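Local atomic coordinates of putative oxidoreductase (Salmonella enterica subsp. enterica serovar Typhimurium, PDB entry 3NX4), a protein that binds NADP and probably works as an NADPH-dependent acryloyl-CoA reductase of the medium-chain dehydrogenase/reductase superfamily. Residues Arg103-Gly106 / Asp107-Val110; Ser72-Pro75 / Arg76-Ala79; Leu286-Ser289 / Phe290-Gln293; Glu181-His184 / Gly185-Ser189; Leu133-Met136 / Ala137-Ala141. All coordinates share one frame; numbering follows the deposited sequence.

Contact 1. Residues Arg103-Gly106 / Asp107-Val110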
loop_
_atom_site.group_PDB
_atom_site.type_symbol
_atom_site.label_atom_id
_atom_site.label_comp_id
_atom_site.label_asym_id
_atom_site.label_seq_id
_atom_site.Cartn_x
_atom_site.Cartn_y
_atom_site.Cartn_z
ATOM N N ARG A 103 -30.143 -16.854 11.611
ATOM C CA ARG A 103 -29.623 -17.267 12.911
ATOM C C ARG A 103 -28.107 -17.224 12.864
ATOM O O ARG A 103 -27.492 -17.858 12.006
ATOM C CB ARG A 103 -30.112 -18.670 13.278
ATOM C CG ARG A 103 -29.831 -19.035 14.732
ATOM C CD ARG A 103 -30.318 -20.460 15.077
ATOM N NE ARG A 103 -31.695 -20.661 14.665
ATOM C CZ ARG A 103 -32.271 -21.852 14.534
ATOM N NH1 ARG A 103 -31.578 -22.954 14.785
ATOM N NH2 ARG A 103 -33.536 -21.939 14.148
ATOM N N VAL A 104 -27.509 -16.468 13.783
ATOM C CA VAL A 104 -26.092 -16.142 13.706
ATOM C C VAL A 104 -25.454 -16.026 15.078
ATOM O O VAL A 104 -26.136 -16.036 16.102
ATOM C CB VAL A 104 -25.861 -14.789 12.984
ATOM C CG1 VAL A 104 -26.356 -14.852 11.547
ATOM C CG2 VAL A 104 -26.543 -13.652 13.745
ATOM N N LYS A 105 -24.131 -15.903 15.087
ATOM C CA LYS A 105 -23.394 -15.710 16.324
ATOM C C LYS A 105 -23.522 -14.262 16.746
ATOM O O LYS A 105 -23.462 -13.367 15.912
ATOM C CB LYS A 105 -21.918 -16.005 16.106
ATOM C CG LYS A 105 -21.596 -17.411 15.658
ATOM C CD LYS A 105 -20.084 -17.592 15.624
ATOM C CE LYS A 105 -19.684 -18.946 15.061
ATOM N NZ LYS A 105 -18.201 -19.063 14.920
ATOM N N GLY A 106 -23.661 -14.026 18.044
ATOM C CA GLY A 106 -23.675 -12.669 18.556
ATOM C C GLY A 106 -22.489 -11.828 18.107
ATOM O O GLY A 106 -22.630 -10.625 17.896
ATOM N N ASP A 107 -21.318 -12.451 17.966
ATOM C CA ASP A 107 -20.109 -11.736 17.554
ATOM C C ASP A 107 -20.239 -11.030 16.190
ATOM O O ASP A 107 -19.505 -10.086 15.910
ATOM C CB ASP A 107 -18.920 -12.686 17.466
ATOM C CG ASP A 107 -18.313 -13.015 18.816
ATOM O OD1 ASP A 107 -18.644 -12.356 19.831
ATOM O OD2 ASP A 107 -17.473 -13.936 18.835
ATOM N N TRP A 108 -21.145 -11.502 15.340
ATOM C CA TRP A 108 -21.246 -10.984 13.973
ATOM C C TRP A 108 -22.239 -9.832 13.847
ATOM O O TRP A 108 -22.347 -9.204 12.796
ATOM C CB TRP A 108 -21.679 -12.096 13.023
ATOM C CG TRP A 108 -20.749 -13.258 12.977
ATOM C CD1 TRP A 108 -19.457 -13.308 13.432
ATOM C CD2 TRP A 108 -21.045 -14.558 12.462
ATOM N NE1 TRP A 108 -18.931 -14.561 13.217
ATOM C CE2 TRP A 108 -19.885 -15.345 12.623
ATOM C CE3 TRP A 108 -22.183 -15.135 11.880
ATOM C CZ2 TRP A 108 -19.829 -16.675 12.219
ATOM C CZ3 TRP A 108 -22.125 -16.454 11.478
ATOM C CH2 TRP A 108 -20.956 -17.212 11.656
ATOM N N LEU A 109 -22.966 -9.566 14.922
ATOM C CA LEU A 109 -24.023 -8.571 14.895
ATOM C C LEU A 109 -23.506 -7.215 15.333
ATOM O O LEU A 109 -22.509 -7.118 16.048
ATOM C CB LEU A 109 -25.167 -9.008 15.815
ATOM C CG LEU A 109 -26.033 -10.167 15.311
ATOM C CD1 LEU A 109 -26.937 -10.693 16.413
ATOM C CD2 LEU A 109 -26.871 -9.725 14.102
ATOM N N VAL A 110 -24.191 -6.173 14.884
ATOM C CA VAL A 110 -23.942 -4.824 15.349
ATOM C C VAL A 110 -25.268 -4.247 15.833
ATOM O O VAL A 110 -26.258 -4.287 15.102
ATOM C CB VAL A 110 -23.403 -3.957 14.198
ATOM C CG1 VAL A 110 -23.263 -2.516 14.629
ATOM C CG2 VAL A 110 -22.075 -4.511 13.707
HETATM O O HOH W 1 -21.401 -8.242 18.339
#

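Contact 2. Residues Ser72-Pro75 / Arg76-Ala79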
loop_
_atom_site.group_PDB
_atom_site.type_symbol
_atom_site.label_atom_id
_atom_site.label_comp_id
_atom_site.label_asym_id
_atom_site.label_seq_id
_atom_site.Cartn_x
_atom_site.Cartn_y
_atom_site.Cartn_z
ATOM N N SER A 72 -32.528 -14.635 21.829
ATOM C CA SER A 72 -31.079 -14.620 21.971
ATOM C C SER A 72 -30.598 -15.439 23.166
ATOM O O SER A 72 -31.119 -15.301 24.266
ATOM C CB SER A 72 -30.576 -13.190 22.137
ATOM O OG SER A 72 -29.185 -13.184 22.423
ATOM N N GLU A 73 -29.591 -16.272 22.931
ATOM C CA GLU A 73 -28.857 -16.948 24.002
ATOM C C GLU A 73 -27.550 -16.214 24.304
ATOM O O GLU A 73 -26.763 -16.640 25.144
ATOM C CB GLU A 73 -28.551 -18.389 23.608
ATOM C CG GLU A 73 -29.735 -19.329 23.721
ATOM C CD GLU A 73 -29.424 -20.709 23.176
ATOM O OE1 GLU A 73 -28.742 -20.796 22.131
ATOM O OE2 GLU A 73 -29.856 -21.706 23.795
ATOM N N ASP A 74 -27.329 -15.104 23.615
ATOM C CA ASP A 74 -26.147 -14.284 23.830
ATOM C C ASP A 74 -26.523 -13.155 24.781
ATOM O O ASP A 74 -27.478 -12.421 24.525
ATOM C CB ASP A 74 -25.671 -13.710 22.491
ATOM C CG ASP A 74 -24.297 -13.078 22.580
ATOM O OD1 ASP A 74 -24.151 -12.072 23.303
ATOM O OD2 ASP A 74 -23.369 -13.584 21.916
ATOM N N PRO A 75 -25.778 -13.003 25.887
ATOM C CA PRO A 75 -26.167 -11.991 26.877
ATOM C C PRO A 75 -26.055 -10.546 26.362
ATOM O O PRO A 75 -26.552 -9.634 27.020
ATOM C CB PRO A 75 -25.199 -12.247 28.044
ATOM C CG PRO A 75 -24.011 -12.887 27.406
ATOM C CD PRO A 75 -24.550 -13.721 26.277
ATOM N N ARG A 76 -25.450 -10.342 25.194
ATOM C CA ARG A 76 -25.314 -8.990 24.645
ATOM C C ARG A 76 -26.527 -8.546 23.819
ATOM O O ARG A 76 -26.642 -7.374 23.454
ATOM C CB ARG A 76 -24.046 -8.874 23.795
ATOM C CG ARG A 76 -22.753 -9.093 24.559
ATOM C CD ARG A 76 -21.598 -9.246 23.584
ATOM N NE ARG A 76 -21.718 -10.482 22.821
ATOM C CZ ARG A 76 -20.873 -10.866 21.872
ATOM N NH1 ARG A 76 -19.837 -10.101 21.548
ATOM N NH2 ARG A 76 -21.070 -12.014 21.239
ATOM N N PHE A 77 -27.423 -9.480 23.517
ATOM C CA PHE A 77 -28.596 -9.172 22.702
ATOM C C PHE A 77 -29.877 -9.668 23.349
ATOM O O PHE A 77 -29.879 -10.682 24.054
ATOM C CB PHE A 77 -28.429 -9.737 21.289
ATOM C CG PHE A 77 -27.224 -9.195 20.578
ATOM C CD1 PHE A 77 -27.306 -8.020 19.860
ATOM C CD2 PHE A 77 -25.997 -9.838 20.675
ATOM C CE1 PHE A 77 -26.185 -7.499 19.229
ATOM C CE2 PHE A 77 -24.875 -9.328 20.042
ATOM C CZ PHE A 77 -24.971 -8.154 19.316
ATOM N N HIS A 78 -30.968 -8.942 23.126
ATOM C CA HIS A 78 -32.234 -9.284 23.764
ATOM C C HIS A 78 -33.387 -9.240 22.767
ATOM O O HIS A 78 -33.284 -8.612 21.706
ATOM C CB HIS A 78 -32.510 -8.358 24.954
ATOM C CG HIS A 78 -32.749 -6.930 24.571
ATOM N ND1 HIS A 78 -31.723 -6.047 24.311
ATOM C CD2 HIS A 78 -33.897 -6.231 24.409
ATOM C CE1 HIS A 78 -32.230 -4.866 24.000
ATOM N NE2 HIS A 78 -33.547 -4.952 24.050
ATOM N N ALA A 79 -34.481 -9.914 23.101
ATOM C CA ALA A 79 -35.652 -9.917 22.239
ATOM C C ALA A 79 -36.171 -8.495 22.050
ATOM O O ALA A 79 -36.296 -7.738 23.010
ATOM C CB ALA A 79 -36.744 -10.818 22.816
#

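Contact 3. Residues Leu286-Ser289 / Phe290-Gln293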
loop_
_atom_site.group_PDB
_atom_site.type_symbol
_atom_site.label_atom_id
_atom_site.label_comp_id
_atom_site.label_asym_id
_atom_site.label_seq_id
_atom_site.Cartn_x
_atom_site.Cartn_y
_atom_site.Cartn_z
ATOM N N LEU A 286 -22.973 10.638 6.081
ATOM C CA LEU A 286 -23.872 10.547 4.921
ATOM C C LEU A 286 -25.051 11.500 5.058
ATOM O O LEU A 286 -25.796 11.434 6.032
ATOM C CB LEU A 286 -24.404 9.130 4.723
ATOM C CG LEU A 286 -23.583 8.090 3.973
ATOM C CD1 LEU A 286 -24.409 6.823 3.824
ATOM C CD2 LEU A 286 -23.164 8.610 2.601
ATOM N N PRO A 287 -25.238 12.384 4.067
ATOM C CA PRO A 287 -26.405 13.275 4.074
ATOM C C PRO A 287 -27.701 12.501 3.857
ATOM O O PRO A 287 -27.682 11.467 3.187
ATOM C CB PRO A 287 -26.147 14.204 2.881
ATOM C CG PRO A 287 -25.258 13.422 1.973
ATOM C CD PRO A 287 -24.392 12.573 2.875
ATOM N N GLU A 288 -28.804 13.000 4.415
ATOM C CA GLU A 288 -30.115 12.388 4.236
ATOM C C GLU A 288 -30.438 12.194 2.757
ATOM O O GLU A 288 -31.044 11.195 2.361
ATOM C CB GLU A 288 -31.197 13.259 4.884
ATOM C CG GLU A 288 -32.597 13.032 4.331
ATOM C CD GLU A 288 -33.076 11.601 4.505
ATOM O OE1 GLU A 288 -32.991 11.078 5.640
ATOM O OE2 GLU A 288 -33.532 10.998 3.506
ATOM N N SER A 289 -30.022 13.155 1.941
ATOM C CA SER A 289 -30.298 13.107 0.517
ATOM C C SER A 289 -29.721 11.856 -0.145
ATOM O O SER A 289 -30.230 11.409 -1.171
ATOM C CB SER A 289 -29.754 14.364 -0.168
ATOM O OG SER A 289 -28.342 14.390 -0.127
ATOM N N PHE A 290 -28.655 11.298 0.429
ATOM C CA PHE A 290 -27.982 10.159 -0.190
ATOM C C PHE A 290 -28.894 8.936 -0.272
ATOM O O PHE A 290 -28.956 8.257 -1.297
ATOM C CB PHE A 290 -26.707 9.779 0.581
ATOM C CG PHE A 290 -26.138 8.459 0.168
ATOM C CD1 PHE A 290 -25.348 8.359 -0.969
ATOM C CD2 PHE A 290 -26.406 7.312 0.900
ATOM C CE1 PHE A 290 -24.830 7.137 -1.364
ATOM C CE2 PHE A 290 -25.894 6.092 0.510
ATOM C CZ PHE A 290 -25.103 6.005 -0.624
ATOM N N TYR A 291 -29.584 8.656 0.824
ATOM C CA TYR A 291 -30.427 7.468 0.926
ATOM C C TYR A 291 -31.533 7.482 -0.142
ATOM O O TYR A 291 -31.839 6.460 -0.758
ATOM C CB TYR A 291 -31.020 7.366 2.337
ATOM C CG TYR A 291 -29.967 7.337 3.432
ATOM C CD1 TYR A 291 -29.275 6.171 3.724
ATOM C CD2 TYR A 291 -29.662 8.480 4.167
ATOM C CE1 TYR A 291 -28.306 6.143 4.720
ATOM C CE2 TYR A 291 -28.702 8.462 5.170
ATOM C CZ TYR A 291 -28.020 7.291 5.442
ATOM O OH TYR A 291 -27.056 7.257 6.446
ATOM N N ALA A 292 -32.116 8.652 -0.368
ATOM C CA ALA A 292 -33.095 8.820 -1.438
ATOM C C ALA A 292 -32.492 8.686 -2.852
ATOM O O ALA A 292 -33.063 8.022 -3.716
ATOM C CB ALA A 292 -33.808 10.157 -1.282
ATOM N N GLN A 293 -31.341 9.307 -3.094
ATOM C CA GLN A 293 -30.740 9.294 -4.435
ATOM C C GLN A 293 -30.201 7.928 -4.873
ATOM O O GLN A 293 -30.288 7.566 -6.043
ATOM C CB GLN A 293 -29.587 10.306 -4.524
ATOM C CG GLN A 293 -30.011 11.760 -4.434
ATOM C CD GLN A 293 -28.819 12.706 -4.433
ATOM O OE1 GLN A 293 -27.682 12.287 -4.235
ATOM N NE2 GLN A 293 -29.078 13.988 -4.649
HETATM O O HOH W 2 -26.489 9.565 7.811
HETATM O O HOH W 3 -26.805 12.827 -1.771
#

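Contact 4. Residues Glu181-His184 / Gly185-Ser189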
loop_
_atom_site.group_PDB
_atom_site.type_symbol
_atom_site.label_atom_id
_atom_site.label_comp_id
_atom_site.label_asym_id
_atom_site.label_seq_id
_atom_site.Cartn_x
_atom_site.Cartn_y
_atom_site.Cartn_z
ATOM N N GLU A 181 -21.692 6.861 -19.913
ATOM C CA GLU A 181 -22.136 8.239 -20.016
ATOM C C GLU A 181 -23.492 8.482 -19.315
ATOM O O GLU A 181 -23.800 9.594 -18.891
ATOM C CB GLU A 181 -22.252 8.618 -21.489
ATOM C CG GLU A 181 -22.450 10.086 -21.719
ATOM C CD GLU A 181 -21.157 10.844 -21.576
ATOM O OE1 GLU A 181 -20.094 10.194 -21.646
ATOM O OE2 GLU A 181 -21.201 12.079 -21.391
ATOM N N SER A 182 -24.299 7.441 -19.195
ATOM C CA SER A 182 -25.642 7.606 -18.647
ATOM C C SER A 182 -25.652 7.902 -17.146
ATOM O O SER A 182 -26.672 8.331 -16.597
ATOM C CB SER A 182 -26.493 6.373 -18.944
ATOM O OG SER A 182 -25.983 5.225 -18.293
ATOM N N THR A 183 -24.522 7.667 -16.480
ATOM C CA THR A 183 -24.440 7.849 -15.032
ATOM C C THR A 183 -23.982 9.255 -14.648
ATOM O O THR A 183 -23.926 9.586 -13.465
ATOM C CB THR A 183 -23.402 6.891 -14.394
ATOM O OG1 THR A 183 -22.093 7.264 -14.847
ATOM C CG2 THR A 183 -23.677 5.449 -14.775
ATOM N N HIS A 184 -23.626 10.081 -15.628
ATOM C CA HIS A 184 -22.965 11.347 -15.293
ATOM C C HIS A 184 -23.803 12.308 -14.449
ATOM O O HIS A 184 -23.286 12.923 -13.514
ATOM C CB HIS A 184 -22.403 12.040 -16.542
ATOM C CG HIS A 184 -21.225 11.329 -17.131
ATOM N ND1 HIS A 184 -20.310 11.949 -17.957
ATOM C CD2 HIS A 184 -20.808 10.047 -17.003
ATOM C CE1 HIS A 184 -19.383 11.078 -18.315
ATOM N NE2 HIS A 184 -19.664 9.916 -17.753
ATOM N N GLY A 185 -25.085 12.448 -14.781
ATOM C CA GLY A 185 -25.960 13.315 -14.012
ATOM C C GLY A 185 -26.115 12.815 -12.582
ATOM O O GLY A 185 -26.135 13.588 -11.624
ATOM N N TYR A 186 -26.229 11.502 -12.439
ATOM C CA TYR A 186 -26.375 10.890 -11.134
ATOM C C TYR A 186 -25.111 11.162 -10.302
ATOM O O TYR A 186 -25.199 11.526 -9.131
ATOM C CB TYR A 186 -26.638 9.391 -11.307
ATOM C CG TYR A 186 -26.456 8.554 -10.059
ATOM C CD1 TYR A 186 -27.420 8.548 -9.052
ATOM C CD2 TYR A 186 -25.340 7.742 -9.901
ATOM C CE1 TYR A 186 -27.260 7.767 -7.909
ATOM C CE2 TYR A 186 -25.167 6.966 -8.755
ATOM C CZ TYR A 186 -26.128 6.981 -7.772
ATOM O OH TYR A 186 -25.956 6.200 -6.649
ATOM N N LEU A 187 -23.939 11.018 -10.916
ATOM C CA LEU A 187 -22.674 11.237 -10.197
ATOM C C LEU A 187 -22.522 12.695 -9.773
ATOM O O LEU A 187 -22.073 12.984 -8.657
ATOM C CB LEU A 187 -21.471 10.804 -11.049
ATOM C CG LEU A 187 -21.348 9.302 -11.306
ATOM C CD1 LEU A 187 -20.276 9.015 -12.344
ATOM C CD2 LEU A 187 -21.077 8.541 -10.001
ATOM N N LYS A 188 -22.903 13.615 -10.659
ATOM C CA LYS A 188 -22.902 15.031 -10.311
ATOM C C LYS A 188 -23.810 15.299 -9.110
ATOM O O LYS A 188 -23.456 16.070 -8.214
ATOM C CB LYS A 188 -23.316 15.898 -11.511
ATOM C CG LYS A 188 -22.251 15.951 -12.619
ATOM C CD LYS A 188 -22.758 16.714 -13.854
ATOM C CE LYS A 188 -21.835 16.555 -15.073
ATOM N NZ LYS A 188 -20.503 17.211 -14.906
ATOM N N SER A 189 -24.967 14.645 -9.075
ATOM C CA SER A 189 -25.915 14.888 -7.988
ATOM C C SER A 189 -25.397 14.344 -6.644
ATOM O O SER A 189 -25.752 14.858 -5.582
ATOM C CB SER A 189 -27.298 14.310 -8.308
ATOM O OG SER A 189 -27.307 12.900 -8.158
HETATM O O HOH W 4 -26.018 11.503 -17.612
HETATM O O HOH W 5 -27.312 9.994 -14.799
#

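Contact 5. Residues Leu133-Met136 / Ala137-Ala141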
loop_
_atom_site.group_PDB
_atom_site.type_symbol
_atom_site.label_atom_id
_atom_site.label_comp_id
_atom_site.label_asym_id
_atom_site.label_seq_id
_atom_site.Cartn_x
_atom_site.Cartn_y
_atom_site.Cartn_z
ATOM N N LEU A 133 -14.807 2.477 5.271
ATOM C CA LEU A 133 -13.470 1.973 5.579
ATOM C C LEU A 133 -12.405 2.564 4.639
ATOM O O LEU A 133 -11.274 2.802 5.071
ATOM C CB LEU A 133 -13.432 0.450 5.536
ATOM C CG LEU A 133 -14.289 -0.243 6.599
ATOM C CD1 LEU A 133 -14.353 -1.735 6.315
ATOM C CD2 LEU A 133 -13.751 0.024 8.013
ATOM N N CYS A 134 -12.760 2.792 3.365
ATOM C CA CYS A 134 -11.800 3.348 2.402
ATOM C C CYS A 134 -11.501 4.798 2.717
ATOM O O CYS A 134 -10.358 5.227 2.689
ATOM C CB CYS A 134 -12.325 3.246 0.968
ATOM S SG CYS A 134 -12.375 1.568 0.327
ATOM N N VAL A 135 -12.539 5.559 3.028
ATOM C CA VAL A 135 -12.347 6.938 3.445
ATOM C C VAL A 135 -11.462 7.003 4.706
ATOM O O VAL A 135 -10.575 7.848 4.822
ATOM C CB VAL A 135 -13.705 7.612 3.684
ATOM C CG1 VAL A 135 -13.529 8.955 4.370
ATOM C CG2 VAL A 135 -14.460 7.756 2.338
HETATM N N MSE A 136 -11.686 6.092 5.644
HETATM C CA MSE A 136 -10.887 6.087 6.866
HETATM C C MSE A 136 -9.407 5.764 6.592
HETATM O O MSE A 136 -8.506 6.297 7.250
HETATM C CB MSE A 136 -11.505 5.128 7.884
HETATM C CG MSE A 136 -12.782 5.690 8.501
HETATM SE SE MSE A 136 -13.805 4.333 9.513
HETATM C CE MSE A 136 -12.485 3.837 10.828
ATOM N N ALA A 137 -9.163 4.908 5.606
ATOM C CA ALA A 137 -7.802 4.605 5.160
ATOM C C ALA A 137 -7.097 5.843 4.607
ATOM O O ALA A 137 -5.929 6.089 4.909
ATOM C CB ALA A 137 -7.818 3.492 4.117
ATOM N N LEU A 138 -7.796 6.623 3.788
ATOM C CA LEU A 138 -7.219 7.866 3.283
ATOM C C LEU A 138 -6.875 8.794 4.442
ATOM O O LEU A 138 -5.807 9.411 4.464
ATOM C CB LEU A 138 -8.190 8.563 2.321
ATOM C CG LEU A 138 -8.509 7.835 1.014
ATOM C CD1 LEU A 138 -9.341 8.740 0.101
ATOM C CD2 LEU A 138 -7.247 7.405 0.296
ATOM N N GLU A 139 -7.789 8.892 5.408
ATOM C CA GLU A 139 -7.540 9.683 6.609
ATOM C C GLU A 139 -6.319 9.182 7.405
ATOM O O GLU A 139 -5.493 9.985 7.859
ATOM C CB GLU A 139 -8.790 9.718 7.502
ATOM C CG GLU A 139 -9.926 10.505 6.901
ATOM C CD GLU A 139 -11.231 10.400 7.688
ATOM O OE1 GLU A 139 -11.334 9.539 8.595
ATOM O OE2 GLU A 139 -12.155 11.192 7.396
ATOM N N ASP A 140 -6.215 7.867 7.588
ATOM C CA ASP A 140 -5.043 7.263 8.227
ATOM C C ASP A 140 -3.751 7.683 7.518
ATOM O O ASP A 140 -2.696 7.799 8.136
ATOM C CB ASP A 140 -5.130 5.729 8.191
ATOM C CG ASP A 140 -6.182 5.166 9.142
ATOM O OD1 ASP A 140 -6.698 5.919 10.000
ATOM O OD2 ASP A 140 -6.479 3.953 9.035
ATOM N N ALA A 141 -3.833 7.875 6.209
ATOM C CA ALA A 141 -2.663 8.237 5.407
ATOM C C ALA A 141 -2.404 9.739 5.449
ATOM O O ALA A 141 -1.436 10.227 4.864
ATOM C CB ALA A 141 -2.850 7.761 3.951
#

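Contact 1. Residues Arg103-Gly106 / Asp107-Val110
Lys105 lays its side chain across one face of the Trp108 indole, within a single 3-10 turn that links strand 101-104 to strand 110-111 in the GroES-like domain. CG sits over the six-membered ring, 4.0 Å from its centroid and 11° off the ring normal, a CH-pi contact; further out, CD comes to 3.5 Å from Trp108 CZ2. The lysine chain can follow the ring because it is extended beyond CG, with every torsion from chi2 to chi4 near 180°. Val104 approaches the same indole obliquely, CB 3.9 Å from Trp108 CE3, while on its other branch Val104 CG2 meets Leu109 CG at 3.9 Å. Two backbone bonds close the turn beneath these groups: Trp108 N to Lys105 O, 3.0 Å, and Leu109 N to Gly106 O, 3.2 Å. Lys105 N is buried here and finds no hydrogen-bonding partner in the model. Farther out, Trp88 stacks on the Trp108 ring and His94 meets it edge-to-face, whereas Leu109 faces Phe65 and Phe77. Gly106 O has a second partner: a water donates to it at 2.7 Å and also to Leu109 O at 2.8 Å.

Contact 2. Residues Ser72-Pro75 / Arg76-Ala79
Asp74 and Arg76 form a side-on salt bridge. Arg76 NE donates to Asp74 OD1 at 2.9 Å and Arg76 NH2 to Asp74 OD2, also at 2.9 Å, with N-H...O angles of 172° and 177°. Carboxylate and guanidinium planes lie only 21° apart, so the two flat groups meet edge to edge. OD1 spends its syn lone pair on NE; its anti lone pair takes the backbone N of Arg76, again at 2.9 Å. With three bonds on the carboxylate, its rotation is well fixed. The arginine reaches back because its chain bends at chi3, and its NH2 is shared with Asp107, which adds a second carboxylate to the network.

Among backbone bonds, Phe77 N to Asp74 O, 3.1 Å, closes a type I beta turn from Asp74 to Phe77. This turn belongs to the connection between the antiparallel strands 64-72 and 82-86 of the GroES-like domain. Ser72 OG lies 3.1 Å from Phe77 O and 2.8 Å from Asp74 O, two acceptors competing for one hydroxyl proton.

Van der Waals contact adds a touch of methylene on hydroxyl, Phe77 CB at 3.7 Å from Ser72 OG. For apolar packing the Phe77 side chain touches Leu109.

Contact 3. Residues Leu286-Ser289 / Phe290-Gln293
Leu286 fills the angle between two aromatic rings, Phe290 and Tyr291, at the point where helix 272-285 has ended and the short helix 288-294 begins. Its CD2 branch lies over the Phe290 face, 4.0 Å from the ring centroid and 18° off the normal, a CH-pi contact; the CD1 branch reaches the rim, 3.6 Å from Phe290 CD2. CD1 also meets Tyr291 obliquely, 4.0 Å from CZ. The two rings leave the helix differently: in Phe290, CG is trans to N (chi1 168°), whereas in Tyr291 it lies beside N (chi1 -57°). Phe290 thereby reaches Thr162 and Ala165 of helix 158-169, and Tyr291 reaches Asn120 and Ile123 of helix 118-140, so the two rings pack on two different helices. Around this apolar centre the first turn is held by Phe290 N to Pro287 O, 2.9 Å. A weak bond joins Tyr291 N to Glu288 O, and regular helical bonding appears with Gln293 N to Ser289 O. Waters mark the polar edge. One links Leu286 O with Tyr291 OH; another is 2.7 Å from Ser289 OG and donates to Gln293 OE1, also at 2.7 Å.

Contact 4. Residues Glu181-His184 / Gly185-Ser189
Leu187 lies alongside Thr183, one helical turn earlier, both side chains pointing the same way. Its CB starts 3.7 Å from Thr183 O. At Leu187 CG the gap to Thr183 O narrows to 3.4 Å: CG lies beside the backbone N, anti to the carbonyl carbon (chi1 -68°), which brings it close to that oxygen. CD1 then passes to the threonine side chain and meets OG1 at 3.6 Å, while the leucine as a whole packs on Ala155, Ala176 and Ser178. Thr183 OG1 has its polar partners elsewhere, in Arg180 O and Ser178 OG.

The backbone beneath this pair is the opening of helix 184-190. Leu187 N binds Thr183 O at 2.9 Å, and Lys188 N donates to His184 O. Before them, Gly185 N and Tyr186 N are each met by a water: one bridges Glu181 O and Gly185 N, and another accepts from Tyr186 N at 3.0 Å while donating to Ser182 O.

Strand 174-178, this turn and helix 184-190 form part of a Rossmann fold, and the Thr183 side chain comes about 4 Å from the bound NADP, beside the cofactor-binding residues Ser178 and Arg180.

Contact 5. Residues Leu133-Met136 / Ala137-Ala141
Met136, present as selenomethionine, and Glu139 meet on the last turns of helix 118-140, a long helix packed against strands 212-217 and 235-239 of the Rossmann sheet. The backbone bonds are regular alpha-helical i to i+4 pairs. Asp140 N binds Met136 O at 2.8 Å, and the same pattern joins Ala137 N to Leu133 O, Leu138 N to Cys134 O and Glu139 N to Val135 O.

Side-chain contacts within the helix are looser. The Glu139 chain, extended beyond CG with chi2 173°, runs back along the preceding turn and crosses its two neighbours obliquely: OE2 comes 4.0 Å from Val135 CG1, and OE1 lies 4.1 Å from Met136 CG. Ala137 CB instead rests 3.4 Å from Cys134 O.

Packing outward differs by side. Cys134, Val135 and Leu138 press on Ile216 of the sheet. Cys134 also reaches Val265, one of the NADP-binding residues, and its side chain lies about 4 Å from that of another, Cys240. Met136 lies on Arg274, Glu277 and Ala278 of helix 272-285.

Charged partners join the same two helices. Asp140 CG lies 3.2 Å from Met136 O, but this is mere proximity; the polar partners of the acidic groups are arginines of helix 272-285. Arg281 NH1 forms a salt bridge with Glu139 OE1, and Arg274 NH2 forms one with Asp140 OD2.

How the contacts relate
Along the chain the order is contact 2, 1, 5, 4, 3. Contacts 1 and 2 lie in the GroES-like domain, centres 10 Å apart, and join through the salt bridge between Asp107 OD1 and Arg76 NH2 (2.8 Å), tying two connections of one sheet together. Contact 4 stands on the opposite side of the chain's centre, about 44 Å from contact 2 between centres. Contact 3 touches contact 4 through Gln293 and Tyr186; contact 5 is about 21 Å from contact 3 between centres. Helix 118-140 carries contact 5 near its end, and its earlier turns lie near contact 3. Contacts 1 and 2 thus belong to the GroES-like part of the reductase, and contact 4 to the Rossmann part that holds the cofactor.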